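PDB 6JIL: cycloserine biosynthesis protein DcsG from Streptomyces lavendulae, which catalyses the ATP- and magnesium-dependent cyclisation of O-ureido-D-serine to the antibiotic D-cycloserine, as a monomeric ligase of the ATP-grasp family. Local coordinates for residues E34-E39 and V43-F48. Numbering follows the deposited sequence.
Sequences EVCDWE and VDWSRF
Trp45 presents its six-membered ring to Cys36 and Asp37: the Asp37 carbonyl O lies at the ring's edge, in plane and 3.8 Å from Trp45 CZ2, while Cys36 CB approaches obliquely, 3.5 Å from Trp45 CH2. One face of the indole is covered by Val43 CG1, offset toward the rim. The same methyl stands at the edge of the Phe48 ring, so Val43 links the two aromatic groups. The Phe48 edge also meets Glu34, whose OE2 sits near the ring plane at 3.6 Å from Phe48 CE2, with the carboxylate turned 83° from the ring. That carboxylate meets the Arg47 guanidinium edge-on, the two planes 25° apart.

Cys36 shows how one small residue can serve two rings. With SG beside its own backbone N (chi1 -55°), the sulfur reaches to 3.5 Å from Phe48 CZ, an oblique sulfur-aromatic contact, and makes a second such contact with Trp45, 5.0 Å from SG to the centroid of its six-membered ring.

Farther along, the extended Glu34 chain crosses Arg47 at about a right angle. Arg47 NH2 gives Glu34 OE2 a weak hydrogen bond of 3.3 Å, part of a salt bridge. Beyond the strand's other end, a water accepts from Trp45 NE1 and lies within hydrogen-bonding distance of Trp38 O, to which it can donate.

Strand 33-37 is an outermost strand of the parallel sheet, bonded along its backbone to strand 4-8; the 3-10 turn at 45-47 belongs to the connection to strand 50-55. Trp45 also packs edge-to-face on Phe69 of helix 63-76. The chemistry implies a division of labour: sulfur, methyl and rings join turn to strand through apolar packing, with a salt bridge whose hydrogen bond is weak toward one end, where Glu34 OE2 probably also gains from the electropositive rim of Phe48, and a water-mediated link toward the other.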
loop_
_atom_site.group_PDB
_atom_site.type_symbol
_atom_site.label_atom_id
_atom_site.label_comp_id
_atom_site.label_asym_id
_atom_site.label_seq_id
_atom_site.Cartn_x
_atom_site.Cartn_y
_atom_site.Cartn_z
ATOM N N GLU A 34 -6.456 -20.741 7.038
ATOM C CA GLU A 34 -7.896 -20.564 6.909
ATOM C C GLU A 34 -8.132 -19.123 6.467
ATOM O O GLU A 34 -7.520 -18.191 6.996
ATOM C CB GLU A 34 -8.620 -20.821 8.237
ATOM C CG GLU A 34 -8.657 -22.281 8.667
ATOM C CD GLU A 34 -9.425 -22.499 9.966
ATOM O OE1 GLU A 34 -9.356 -23.623 10.514
ATOM O OE2 GLU A 34 -10.100 -21.556 10.437
ATOM N N VAL A 35 -8.997 -18.948 5.478
ATOM C CA VAL A 35 -9.327 -17.622 4.977
ATOM C C VAL A 35 -10.421 -17.085 5.897
ATOM O O VAL A 35 -11.459 -17.722 6.067
ATOM C CB VAL A 35 -9.844 -17.697 3.522
ATOM C CG1 VAL A 35 -10.039 -16.303 2.963
ATOM C CG2 VAL A 35 -8.863 -18.479 2.670
ATOM N N CYS A 36 -10.187 -15.918 6.491
ATOM C CA CYS A 36 -11.150 -15.324 7.416
ATOM C C CYS A 36 -11.563 -13.898 7.073
ATOM O O CYS A 36 -10.726 -13.068 6.729
ATOM C CB CYS A 36 -10.574 -15.322 8.833
ATOM S SG CYS A 36 -10.042 -16.920 9.424
ATOM N N ASP A 37 -12.856 -13.618 7.189
ATOM C CA ASP A 37 -13.371 -12.285 6.931
ATOM C C ASP A 37 -13.247 -11.535 8.256
ATOM O O ASP A 37 -13.699 -12.029 9.287
ATOM C CB ASP A 37 -14.833 -12.366 6.488
ATOM C CG ASP A 37 -15.407 -11.015 6.121
ATOM O OD1 ASP A 37 -16.387 -10.977 5.350
ATOM O OD2 ASP A 37 -14.890 -9.988 6.608
ATOM N N TRP A 38 -12.635 -10.353 8.244
ATOM C CA TRP A 38 -12.466 -9.620 9.490
ATOM C C TRP A 38 -13.780 -9.151 10.108
ATOM O O TRP A 38 -13.821 -8.816 11.298
ATOM C CB TRP A 38 -11.502 -8.431 9.316
ATOM C CG TRP A 38 -11.943 -7.375 8.348
ATOM C CD1 TRP A 38 -11.909 -7.440 6.985
ATOM C CD2 TRP A 38 -12.456 -6.075 8.673
ATOM N NE1 TRP A 38 -12.361 -6.261 6.441
ATOM C CE2 TRP A 38 -12.705 -5.405 7.454
ATOM C CE3 TRP A 38 -12.728 -5.410 9.879
ATOM C CZ2 TRP A 38 -13.216 -4.101 7.401
ATOM C CZ3 TRP A 38 -13.238 -4.102 9.826
ATOM C CH2 TRP A 38 -13.474 -3.468 8.595
ATOM N N GLU A 39 -14.849 -9.135 9.313
ATOM C CA GLU A 39 -16.161 -8.710 9.809
ATOM C C GLU A 39 -17.071 -9.881 10.183
ATOM O O GLU A 39 -18.249 -9.697 10.477
ATOM C CB GLU A 39 -16.855 -7.811 8.779
ATOM C CG GLU A 39 -16.306 -6.388 8.779
ATOM C CD GLU A 39 -16.901 -5.502 7.701
ATOM O OE1 GLU A 39 -17.012 -4.277 7.944
ATOM O OE2 GLU A 39 -17.242 -6.019 6.610
ATOM N N VAL A 43 -15.902 -15.841 14.085
ATOM C CA VAL A 43 -14.521 -16.300 14.134
ATOM C C VAL A 43 -13.883 -16.194 15.514
ATOM O O VAL A 43 -13.916 -15.147 16.150
ATOM C CB VAL A 43 -13.638 -15.522 13.146
ATOM C CG1 VAL A 43 -12.222 -16.065 13.184
ATOM C CG2 VAL A 43 -14.206 -15.628 11.745
ATOM N N ASP A 44 -13.305 -17.291 15.975
ATOM C CA ASP A 44 -12.630 -17.296 17.263
ATOM C C ASP A 44 -11.152 -17.108 16.939
ATOM O O ASP A 44 -10.434 -18.078 16.693
ATOM C CB ASP A 44 -12.854 -18.633 17.971
ATOM C CG ASP A 44 -12.154 -18.705 19.308
ATOM O OD1 ASP A 44 -11.513 -17.705 19.690
ATOM O OD2 ASP A 44 -12.245 -19.762 19.972
ATOM N N TRP A 45 -10.708 -15.854 16.927
ATOM C CA TRP A 45 -9.325 -15.543 16.589
ATOM C C TRP A 45 -8.296 -16.123 17.554
ATOM O O TRP A 45 -7.112 -16.211 17.232
ATOM C CB TRP A 45 -9.160 -14.028 16.447
ATOM C CG TRP A 45 -10.064 -13.471 15.376
ATOM C CD1 TRP A 45 -11.368 -13.080 15.522
ATOM C CD2 TRP A 45 -9.764 -13.341 13.979
ATOM N NE1 TRP A 45 -11.898 -12.722 14.306
ATOM C CE2 TRP A 45 -10.937 -12.872 13.341
ATOM C CE3 TRP A 45 -8.621 -13.581 13.203
ATOM C CZ2 TRP A 45 -10.999 -12.634 11.955
ATOM C CZ3 TRP A 45 -8.680 -13.346 11.830
ATOM C CH2 TRP A 45 -9.866 -12.876 11.221
ATOM N N SER A 46 -8.757 -16.545 18.726
ATOM C CA SER A 46 -7.873 -17.133 19.726
ATOM C C SER A 46 -7.383 -18.507 19.266
ATOM O O SER A 46 -6.399 -19.024 19.787
ATOM C CB SER A 46 -8.608 -17.278 21.065
ATOM O OG SER A 46 -9.587 -18.302 21.012
ATOM N N ARG A 47 -8.077 -19.092 18.292
ATOM C CA ARG A 47 -7.721 -20.410 17.764
ATOM C C ARG A 47 -6.458 -20.434 16.912
ATOM O O ARG A 47 -5.839 -21.485 16.765
ATOM C CB ARG A 47 -8.847 -20.978 16.896
ATOM C CG ARG A 47 -10.059 -21.503 17.618
ATOM C CD ARG A 47 -10.993 -22.173 16.607
ATOM N NE ARG A 47 -11.355 -21.264 15.517
ATOM C CZ ARG A 47 -11.024 -21.436 14.239
ATOM N NH1 ARG A 47 -10.313 -22.493 13.862
ATOM N NH2 ARG A 47 -11.403 -20.541 13.336
ATOM N N PHE A 48 -6.092 -19.294 16.335
ATOM C CA PHE A 48 -4.923 -19.228 15.467
ATOM C C PHE A 48 -3.576 -19.027 16.153
ATOM O O PHE A 48 -3.481 -18.417 17.216
ATOM C CB PHE A 48 -5.106 -18.123 14.423
ATOM C CG PHE A 48 -6.390 -18.218 13.662
ATOM C CD1 PHE A 48 -7.474 -17.421 13.998
ATOM C CD2 PHE A 48 -6.527 -19.129 12.622
ATOM C CE1 PHE A 48 -8.672 -17.532 13.309
ATOM C CE2 PHE A 48 -7.719 -19.249 11.929
ATOM C CZ PHE A 48 -8.795 -18.448 12.272
HETATM O O HOH W 1 -13.967 -10.870 13.166
#